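Local coordinates for nuclear RNA export factor 2 (Drosophila melanogaster, PDB 6MRK), which acts in the ovary with Piwi and Nxt1 as an effector of cotranscriptional transposon silencing and may also take part in nuclear mRNA export, at residues A[23-28]-A[32-37]; A[117-122]-A[174-179]. All blocks are in the same frame, centred on the assembly; numbering follows the deposited sequence.

Interaction 1. Residues A[23-28]-A[32-37]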
ATOM      1  N   LEU A  23       5.853   3.041  13.206  1.00 33.20           N
ATOM      2  CA  LEU A  23       5.706   1.577  13.429  1.00 32.33           C
ATOM      3  C   LEU A  23       5.913   1.263  14.911  1.00 35.00           C
ATOM      4  O   LEU A  23       5.075   0.559  15.485  1.00 36.24           O
ATOM      5  CB  LEU A  23       6.712   0.817  12.559  1.00 31.83           C
ATOM      6  CG  LEU A  23       6.163   0.252  11.250  1.00 30.97           C
ATOM      7  CD1 LEU A  23       5.042   1.092  10.690  1.00 31.24           C
ATOM      8  CD2 LEU A  23       7.253   0.122  10.213  1.00 30.83           C
ATOM      9  N   ARG A  24       6.985   1.765  15.525  1.00 37.96           N
ATOM     10  CA  ARG A  24       7.254   1.487  16.955  1.00 41.31           C
ATOM     11  C   ARG A  24       6.078   1.968  17.804  1.00 39.32           C
ATOM     12  O   ARG A  24       5.788   1.307  18.796  1.00 42.04           O
ATOM     13  CB  ARG A  24       8.561   2.127  17.412  1.00 47.78           C
ATOM     14  CG  ARG A  24       9.765   1.212  17.244  1.00 59.39           C
ATOM     15  CD  ARG A  24      11.069   1.993  17.318  1.00 68.93           C
ATOM     16  NE  ARG A  24      12.267   1.255  16.902  1.00 75.73           N
ATOM     17  CZ  ARG A  24      13.127   1.634  15.947  1.00 77.23           C
ATOM     18  NH1 ARG A  24      12.944   2.752  15.262  1.00 74.07           N
ATOM     19  NH2 ARG A  24      14.187   0.886  15.684  1.00 81.53           N
ATOM     20  N   GLU A  25       5.424   3.065  17.437  1.00 37.80           N
ATOM     21  CA  GLU A  25       4.361   3.673  18.273  1.00 39.34           C
ATOM     22  C   GLU A  25       3.002   3.021  18.010  1.00 40.33           C
ATOM     23  O   GLU A  25       2.109   3.209  18.850  1.00 43.32           O
ATOM     24  CB  GLU A  25       4.281   5.166  18.001  1.00 44.02           C
ATOM     25  CG  GLU A  25       3.446   5.913  19.018  1.00 50.48           C
ATOM     26  CD  GLU A  25       3.783   7.398  19.072  1.00 60.09           C
ATOM     27  OE1 GLU A  25       4.676   7.843  18.294  1.00 59.80           O
ATOM     28  OE2 GLU A  25       3.158   8.112  19.883  1.00 68.47           O
ATOM     29  N   PHE A  26       2.829   2.328  16.879  1.00 38.51           N
ATOM     30  CA  PHE A  26       1.610   1.540  16.575  1.00 36.10           C
ATOM     31  C   PHE A  26       1.642   0.287  17.447  1.00 36.48           C
ATOM     32  O   PHE A  26       0.583  -0.136  17.913  1.00 39.70           O
ATOM     33  CB  PHE A  26       1.520   1.186  15.088  1.00 35.08           C
ATOM     34  CG  PHE A  26       0.296   0.386  14.729  1.00 35.74           C
ATOM     35  CD1 PHE A  26      -0.915   1.019  14.506  1.00 36.86           C
ATOM     36  CD2 PHE A  26       0.340  -1.001  14.645  1.00 36.17           C
ATOM     37  CE1 PHE A  26      -2.056   0.291  14.203  1.00 36.95           C
ATOM     38  CE2 PHE A  26      -0.799  -1.729  14.327  1.00 36.46           C
ATOM     39  CZ  PHE A  26      -1.996  -1.080  14.112  1.00 37.49           C
ATOM     40  N   GLU A  27       2.846  -0.240  17.682  1.00 37.59           N
ATOM     41  CA  GLU A  27       3.129  -1.561  18.318  1.00 39.03           C
ATOM     42  C   GLU A  27       2.252  -1.762  19.555  1.00 39.95           C
ATOM     43  O   GLU A  27       1.410  -2.690  19.534  1.00 40.50           O
ATOM     44  CB  GLU A  27       4.625  -1.711  18.634  1.00 38.01           C
ATOM     45  CG  GLU A  27       5.452  -1.968  17.378  1.00 39.61           C
ATOM     46  CD  GLU A  27       6.806  -2.638  17.525  1.00 41.02           C
ATOM     47  OE1 GLU A  27       7.313  -2.724  18.663  1.00 43.44           O
ATOM     48  OE2 GLU A  27       7.355  -3.069  16.483  1.00 38.10           O
ATOM     49  N   ASN A  28       2.445  -0.948  20.592  1.00 43.17           N
ATOM     50  CA  ASN A  28       1.696  -1.097  21.866  1.00 45.34           C
ATOM     51  C   ASN A  28       0.334  -0.415  21.700  1.00 46.49           C
ATOM     52  O   ASN A  28       0.296   0.824  21.543  1.00 45.39           O
ATOM     53  CB  ASN A  28       2.505  -0.599  23.065  1.00 47.39           C
ATOM     54  CG  ASN A  28       1.832  -0.879  24.389  1.00 48.54           C
ATOM     55  OD1 ASN A  28       0.645  -1.186  24.434  1.00 52.93           O
ATOM     56  ND2 ASN A  28       2.584  -0.765  25.469  1.00 49.32           N
ATOM     57  N   ARG A  32      -1.559   3.652  21.481  1.00 43.52           N
ATOM     58  CA  ARG A  32      -1.727   3.722  20.015  1.00 41.26           C
ATOM     59  C   ARG A  32      -2.626   4.898  19.635  1.00 38.56           C
ATOM     60  O   ARG A  32      -2.559   5.337  18.477  1.00 38.22           O
ATOM     61  CB  ARG A  32      -2.311   2.414  19.503  1.00 40.21           C
ATOM     62  CG  ARG A  32      -2.330   2.350  17.991  1.00 41.05           C
ATOM     63  CD  ARG A  32      -2.981   1.065  17.591  1.00 41.42           C
ATOM     64  NE  ARG A  32      -2.107  -0.064  17.859  1.00 40.49           N
ATOM     65  CZ  ARG A  32      -2.525  -1.311  17.854  1.00 37.80           C
ATOM     66  NH1 ARG A  32      -3.797  -1.546  17.604  1.00 39.61           N
ATOM     67  NH2 ARG A  32      -1.696  -2.307  18.105  1.00 37.96           N
ATOM     68  N   HIS A  33      -3.427   5.400  20.570  1.00 38.22           N
ATOM     69  CA  HIS A  33      -4.255   6.624  20.388  1.00 38.75           C
ATOM     70  C   HIS A  33      -3.370   7.826  20.011  1.00 40.50           C
ATOM     71  O   HIS A  33      -3.893   8.780  19.393  1.00 41.59           O
ATOM     72  CB  HIS A  33      -5.075   6.924  21.656  1.00 40.04           C
ATOM     73  CG  HIS A  33      -4.285   7.191  22.902  1.00 40.00           C
ATOM     74  ND1 HIS A  33      -3.711   6.179  23.646  1.00 43.11           N
ATOM     75  CD2 HIS A  33      -3.999   8.336  23.557  1.00 39.78           C
ATOM     76  CE1 HIS A  33      -3.091   6.684  24.691  1.00 43.21           C
ATOM     77  NE2 HIS A  33      -3.255   8.010  24.660  1.00 44.19           N
ATOM     78  N   ASN A  34      -2.084   7.797  20.382  1.00 37.78           N
ATOM     79  CA  ASN A  34      -1.144   8.935  20.225  1.00 38.13           C
ATOM     80  C   ASN A  34      -0.719   9.088  18.766  1.00 36.86           C
ATOM     81  O   ASN A  34       0.110   9.972  18.493  1.00 38.35           O
ATOM     82  CB  ASN A  34       0.084   8.785  21.123  1.00 38.90           C
ATOM     83  CG  ASN A  34      -0.231   9.092  22.568  1.00 39.39           C
ATOM     84  OD1 ASN A  34      -0.904  10.079  22.859  1.00 39.27           O
ATOM     85  ND2 ASN A  34       0.224   8.231  23.468  1.00 39.91           N
ATOM     86  N   LEU A  35      -1.257   8.270  17.865  1.00 36.16           N
ATOM     87  CA  LEU A  35      -1.025   8.426  16.409  1.00 35.26           C
ATOM     88  C   LEU A  35      -2.052   9.407  15.854  1.00 32.81           C
ATOM     89  O   LEU A  35      -2.037   9.621  14.641  1.00 31.99           O
ATOM     90  CB  LEU A  35      -1.143   7.070  15.710  1.00 34.77           C
ATOM     91  CG  LEU A  35      -0.233   5.968  16.245  1.00 34.00           C
ATOM     92  CD1 LEU A  35      -0.629   4.619  15.673  1.00 33.03           C
ATOM     93  CD2 LEU A  35       1.218   6.270  15.936  1.00 34.28           C
ATOM     94  N   TYR A  36      -2.909   9.966  16.708  1.00 33.21           N
ATOM     95  CA  TYR A  36      -3.959  10.929  16.288  1.00 36.21           C
ATOM     96  C   TYR A  36      -3.270  12.094  15.567  1.00 35.81           C
ATOM     97  O   TYR A  36      -3.891  12.676  14.664  1.00 37.82           O
ATOM     98  CB  TYR A  36      -4.833  11.370  17.475  1.00 37.37           C
ATOM     99  CG  TYR A  36      -5.951  12.317  17.101  1.00 37.93           C
ATOM    100  CD1 TYR A  36      -7.056  11.887  16.374  1.00 39.24           C
ATOM    101  CD2 TYR A  36      -5.883  13.662  17.436  1.00 37.36           C
ATOM    102  CE1 TYR A  36      -8.062  12.764  16.002  1.00 38.00           C
ATOM    103  CE2 TYR A  36      -6.885  14.551  17.081  1.00 36.24           C
ATOM    104  CZ  TYR A  36      -7.971  14.099  16.356  1.00 37.11           C
ATOM    105  OH  TYR A  36      -8.955  14.976  16.018  1.00 38.94           O
ATOM    106  N   LYS A  37      -2.009  12.377  15.918  1.00 34.16           N
ATOM    107  CA  LYS A  37      -1.256  13.570  15.444  1.00 31.02           C
ATOM    108  C   LYS A  37      -0.942  13.472  13.955  1.00 29.05           C
ATOM    109  O   LYS A  37      -0.793  14.517  13.357  1.00 29.77           O
ATOM    110  CB  LYS A  37       0.054  13.765  16.209  1.00 30.41           C
ATOM    111  CG  LYS A  37       0.983  12.564  16.212  1.00 32.42           C
ATOM    112  CD  LYS A  37       2.392  12.864  16.676  1.00 32.85           C
ATOM    113  CE  LYS A  37       3.046  11.667  17.332  1.00 33.76           C
ATOM    114  NZ  LYS A  37       4.105  12.088  18.272  1.00 34.98           N
TER

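Interaction 2. Residues A[117-122]-A[174-179]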
ATOM      1  N   MET A 117       8.604   6.327  -3.180  1.00 29.14           N
ATOM      2  CA  MET A 117       8.184   6.362  -4.601  1.00 30.09           C
ATOM      3  C   MET A 117       8.033   7.805  -5.079  1.00 33.14           C
ATOM      4  O   MET A 117       8.178   8.007  -6.288  1.00 38.99           O
ATOM      5  CB  MET A 117       6.863   5.620  -4.799  1.00 28.64           C
ATOM      6  CG  MET A 117       6.879   4.200  -4.242  1.00 28.81           C
ATOM      7  SD  MET A 117       7.843   2.972  -5.186  1.00 29.62           S
ATOM      8  CE  MET A 117       7.364   3.347  -6.873  1.00 27.62           C
ATOM      9  N   HIS A 118       7.714   8.749  -4.189  1.00 34.45           N
ATOM     10  CA  HIS A 118       7.691  10.208  -4.474  1.00 35.00           C
ATOM     11  C   HIS A 118       8.292  10.942  -3.290  1.00 35.72           C
ATOM     12  O   HIS A 118       8.211  10.435  -2.168  1.00 37.47           O
ATOM     13  CB  HIS A 118       6.287  10.715  -4.760  1.00 37.18           C
ATOM     14  CG  HIS A 118       5.662   9.977  -5.889  1.00 43.78           C
ATOM     15  ND1 HIS A 118       4.307   9.681  -5.931  1.00 52.29           N
ATOM     16  CD2 HIS A 118       6.207   9.421  -6.991  1.00 45.07           C
ATOM     17  CE1 HIS A 118       4.043   8.998  -7.027  1.00 53.79           C
ATOM     18  NE2 HIS A 118       5.198   8.831  -7.700  1.00 51.48           N
ATOM     19  N   TYR A 119       8.906  12.084  -3.546  1.00 35.84           N
ATOM     20  CA  TYR A 119       9.437  12.935  -2.468  1.00 35.71           C
ATOM     21  C   TYR A 119       9.678  14.337  -2.999  1.00 35.41           C
ATOM     22  O   TYR A 119      10.445  14.472  -3.935  1.00 34.82           O
ATOM     23  CB  TYR A 119      10.714  12.331  -1.907  1.00 35.29           C
ATOM     24  CG  TYR A 119      11.340  13.160  -0.822  1.00 36.25           C
ATOM     25  CD1 TYR A 119      10.950  13.031   0.493  1.00 38.49           C
ATOM     26  CD2 TYR A 119      12.329  14.076  -1.118  1.00 40.09           C
ATOM     27  CE1 TYR A 119      11.550  13.776   1.495  1.00 42.45           C
ATOM     28  CE2 TYR A 119      12.936  14.837  -0.136  1.00 41.97           C
ATOM     29  CZ  TYR A 119      12.549  14.683   1.179  1.00 44.18           C
ATOM     30  OH  TYR A 119      13.162  15.436   2.137  1.00 46.18           O
ATOM     31  N   ASN A 120       9.037  15.327  -2.388  1.00 37.66           N
ATOM     32  CA  ASN A 120       9.286  16.757  -2.680  1.00 40.62           C
ATOM     33  C   ASN A 120       8.961  17.590  -1.422  1.00 44.25           C
ATOM     34  O   ASN A 120       8.996  17.043  -0.304  1.00 43.44           O
ATOM     35  CB  ASN A 120       8.614  17.156  -4.011  1.00 40.95           C
ATOM     36  CG  ASN A 120       7.107  16.995  -4.097  1.00 40.05           C
ATOM     37  OD1 ASN A 120       6.370  17.274  -3.160  1.00 39.68           O
ATOM     38  ND2 ASN A 120       6.622  16.593  -5.259  1.00 43.34           N
ATOM     39  N   GLY A 121       8.724  18.892  -1.596  1.00 49.73           N
ATOM     40  CA  GLY A 121       8.378  19.846  -0.526  1.00 47.26           C
ATOM     41  C   GLY A 121       6.945  19.669  -0.064  1.00 46.15           C
ATOM     42  O   GLY A 121       6.696  19.894   1.118  1.00 48.97           O
ATOM     43  N   LYS A 122       6.032  19.303  -0.965  1.00 44.94           N
ATOM     44  CA  LYS A 122       4.629  18.945  -0.626  1.00 48.05           C
ATOM     45  C   LYS A 122       4.586  17.654   0.216  1.00 45.03           C
ATOM     46  O   LYS A 122       3.806  17.636   1.173  1.00 42.87           O
ATOM     47  CB  LYS A 122       3.786  18.780  -1.893  1.00 54.67           C
ATOM     48  CG  LYS A 122       3.469  20.058  -2.655  1.00 60.75           C
ATOM     49  CD  LYS A 122       3.462  19.862  -4.167  1.00 71.43           C
ATOM     50  CE  LYS A 122       2.468  18.815  -4.645  1.00 80.64           C
ATOM     51  NZ  LYS A 122       2.850  18.238  -5.960  1.00 81.77           N
ATOM     52  N   ARG A 174      11.690  27.548   9.878  1.00 51.48           N
ATOM     53  CA  ARG A 174      10.885  26.605   9.053  1.00 55.26           C
ATOM     54  C   ARG A 174      11.082  25.195   9.641  1.00 54.81           C
ATOM     55  O   ARG A 174      12.256  24.824   9.915  1.00 56.00           O
ATOM     56  CB  ARG A 174      11.302  26.652   7.574  1.00 55.30           C
ATOM     57  CG  ARG A 174      11.419  28.052   6.976  1.00 56.08           C
ATOM     58  CD  ARG A 174      10.156  28.542   6.279  1.00 57.75           C
ATOM     59  NE  ARG A 174       9.788  27.630   5.199  1.00 60.48           N
ATOM     60  CZ  ARG A 174       9.017  27.925   4.147  1.00 63.51           C
ATOM     61  NH1 ARG A 174       8.505  29.134   3.986  1.00 60.87           N
ATOM     62  NH2 ARG A 174       8.757  26.988   3.247  1.00 63.11           N
ATOM     63  N   ALA A 175       9.990  24.466   9.886  1.00 51.69           N
ATOM     64  CA  ALA A 175       9.999  23.035  10.272  1.00 53.90           C
ATOM     65  C   ALA A 175       8.856  22.332   9.551  1.00 49.22           C
ATOM     66  O   ALA A 175       7.847  22.998   9.315  1.00 45.92           O
ATOM     67  CB  ALA A 175       9.857  22.891  11.766  1.00 56.51           C
ATOM     68  N   ARG A 176       8.997  21.039   9.267  1.00 48.34           N
ATOM     69  CA  ARG A 176       7.941  20.244   8.586  1.00 50.43           C
ATOM     70  C   ARG A 176       7.255  19.315   9.589  1.00 42.31           C
ATOM     71  O   ARG A 176       7.935  18.598  10.312  1.00 35.63           O
ATOM     72  CB  ARG A 176       8.535  19.479   7.403  1.00 59.65           C
ATOM     73  CG  ARG A 176       8.443  20.234   6.082  1.00 64.73           C
ATOM     74  CD  ARG A 176       9.589  19.915   5.141  1.00 66.73           C
ATOM     75  NE  ARG A 176       9.960  18.505   5.176  1.00 66.34           N
ATOM     76  CZ  ARG A 176      10.629  17.869   4.225  1.00 66.57           C
ATOM     77  NH1 ARG A 176      10.900  16.585   4.373  1.00 69.40           N
ATOM     78  NH2 ARG A 176      11.013  18.498   3.127  1.00 65.93           N
ATOM     79  N   ARG A 177       5.931  19.371   9.624  1.00 44.77           N
ATOM     80  CA  ARG A 177       5.070  18.377  10.307  1.00 47.31           C
ATOM     81  C   ARG A 177       4.607  17.388   9.232  1.00 42.96           C
ATOM     82  O   ARG A 177       4.254  17.823   8.103  1.00 40.42           O
ATOM     83  CB  ARG A 177       3.934  19.094  11.048  1.00 53.88           C
ATOM     84  CG  ARG A 177       2.796  18.189  11.502  1.00 59.89           C
ATOM     85  CD  ARG A 177       2.212  18.522  12.869  1.00 64.43           C
ATOM     86  NE  ARG A 177       1.749  19.902  13.019  1.00 68.73           N
ATOM     87  CZ  ARG A 177       2.227  20.792  13.896  1.00 70.69           C
ATOM     88  NH1 ARG A 177       3.204  20.470  14.732  1.00 65.80           N
ATOM     89  NH2 ARG A 177       1.719  22.012  13.930  1.00 71.70           N
ATOM     90  N   LEU A 178       4.685  16.098   9.538  1.00 40.18           N
ATOM     91  CA  LEU A 178       4.256  15.037   8.598  1.00 37.60           C
ATOM     92  C   LEU A 178       2.779  14.782   8.858  1.00 35.77           C
ATOM     93  O   LEU A 178       2.400  14.687  10.039  1.00 33.14           O
ATOM     94  CB  LEU A 178       5.089  13.773   8.797  1.00 36.77           C
ATOM     95  CG  LEU A 178       4.903  12.729   7.697  1.00 39.84           C
ATOM     96  CD1 LEU A 178       6.240  12.157   7.254  1.00 40.34           C
ATOM     97  CD2 LEU A 178       3.972  11.608   8.136  1.00 41.48           C
ATOM     98  N   LYS A 179       1.975  14.729   7.804  1.00 33.32           N
ATOM     99  CA  LYS A 179       0.563  14.316   7.939  1.00 34.70           C
ATOM    100  C   LYS A 179       0.349  13.140   7.001  1.00 33.39           C
ATOM    101  O   LYS A 179       0.884  13.181   5.893  1.00 32.35           O
ATOM    102  CB  LYS A 179      -0.402  15.464   7.612  1.00 38.18           C
ATOM    103  CG  LYS A 179      -0.654  16.500   8.708  1.00 39.18           C
ATOM    104  CD  LYS A 179      -0.790  15.943  10.097  1.00 38.21           C
ATOM    105  CE  LYS A 179      -1.990  16.486  10.832  1.00 38.50           C
ATOM    106  NZ  LYS A 179      -1.891  16.194  12.278  1.00 40.14           N
TER

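Interaction 1. Residues A[23-28]-A[32-37]
Arg32 lays its guanidinium flat over the Phe26 ring: the two planes differ by only 8°, and Arg32 CZ stands 3.9 Å from the ring centroid, over the face. This is both a stack and a cation-pi contact. The same side chain also binds backbone carbonyls at the C-terminal end of helix 12-27. Arg32 NE donates to Phe26 O at 2.7 Å, in the carbonyl plane and near the guanidinium plane, with an N-H...O angle of 155°. Arg32 NH2 adds weak bonds to Phe26 O and, at 3.4 Å, to Glu27 O. Stack and bonds together fix the rotation of the group. A bend at chi3 (-72°) turns the otherwise extended arginine chain onto the ring. Near the plane of the same ring, Leu35 CD1 meets Phe26 CD1 at 3.8 Å, extending the buried part. Leu35 CD2, 3.8 Å from Glu25 CG, leads outward to the looser, more exposed side. There the Glu25 carboxylate rests against Asn34 CB, and Lys37 NZ stays 4.3 Å from Glu25 OE1, too far for a salt bridge. The turn thus folds back on the helix that precedes it. Arg32 also donates to the carbonyls of Leu99, Leu102 and Pro103, linking this corner to the end of helix 92-99 and the approach to strand 104-119, while Arg158 makes a further cation-pi contact with Phe26.

Interaction 2. Residues A[117-122]-A[174-179]
Tyr119 OH sits at the edge of the Arg176 guanidinium, in its plane, whereas Arg176 NH1 approaches the tyrosine ring obliquely. Ring and guanidinium planes are 61° apart, which excludes a stack. What joins them is one weak hydrogen bond: Arg176 NH1 donates to Tyr119 OH over 3.4 Å, fairly straight at 161°. Tyr119 reaches out with CG anti to its own backbone nitrogen (chi1 179°), while the arginine chain bends at chi2 and chi3 to present NH1. Arg176 NH2 comes no nearer to Asn120 O than 4.2 Å, and the buried surface totals just 114 Å², evidence of a thin surface contact. Arg176 has a second aromatic partner, Phe164 of strand 152-166, in a cation-pi contact. On the other segment, Asn120 OD1 accepts a hydrogen bond from Gly123 N and a weak one from Lys122 N, an internal brace for the turn after strand 104-119. Another protein chain of the assembly packs on Met117, His118 and Lys122. The bond runs from Tyr119, the last residue of strand 104-119 before its tight connection to antiparallel strand 123-135, to Arg176 of strand 176-188, two strands not neighbours in the strongly bent sheet of this NTF2-like fold.

In the fold
Both contacts belong to the NTF2-like domain of this NXF-family protein, and their centres lie about 20 Å apart. They come in series along the chain: interaction 1 closes before interaction 2 opens. Interaction 1 is partly buried, about 11 Å from the chain centre, and folds the chain after helix 12-27 back onto that helix. Interaction 2 lies at the surface, about 18 Å from the chain centre, and joins ends of strands 104-119 and 176-188. Strand 104-119 is common ground, since Glu27 of the first contact bonds to its His107. The two segment pairs also meet where Lys37 O and Lys179 NZ come together, a doubtful bond, and another protein chain lies close to interaction 2 alone.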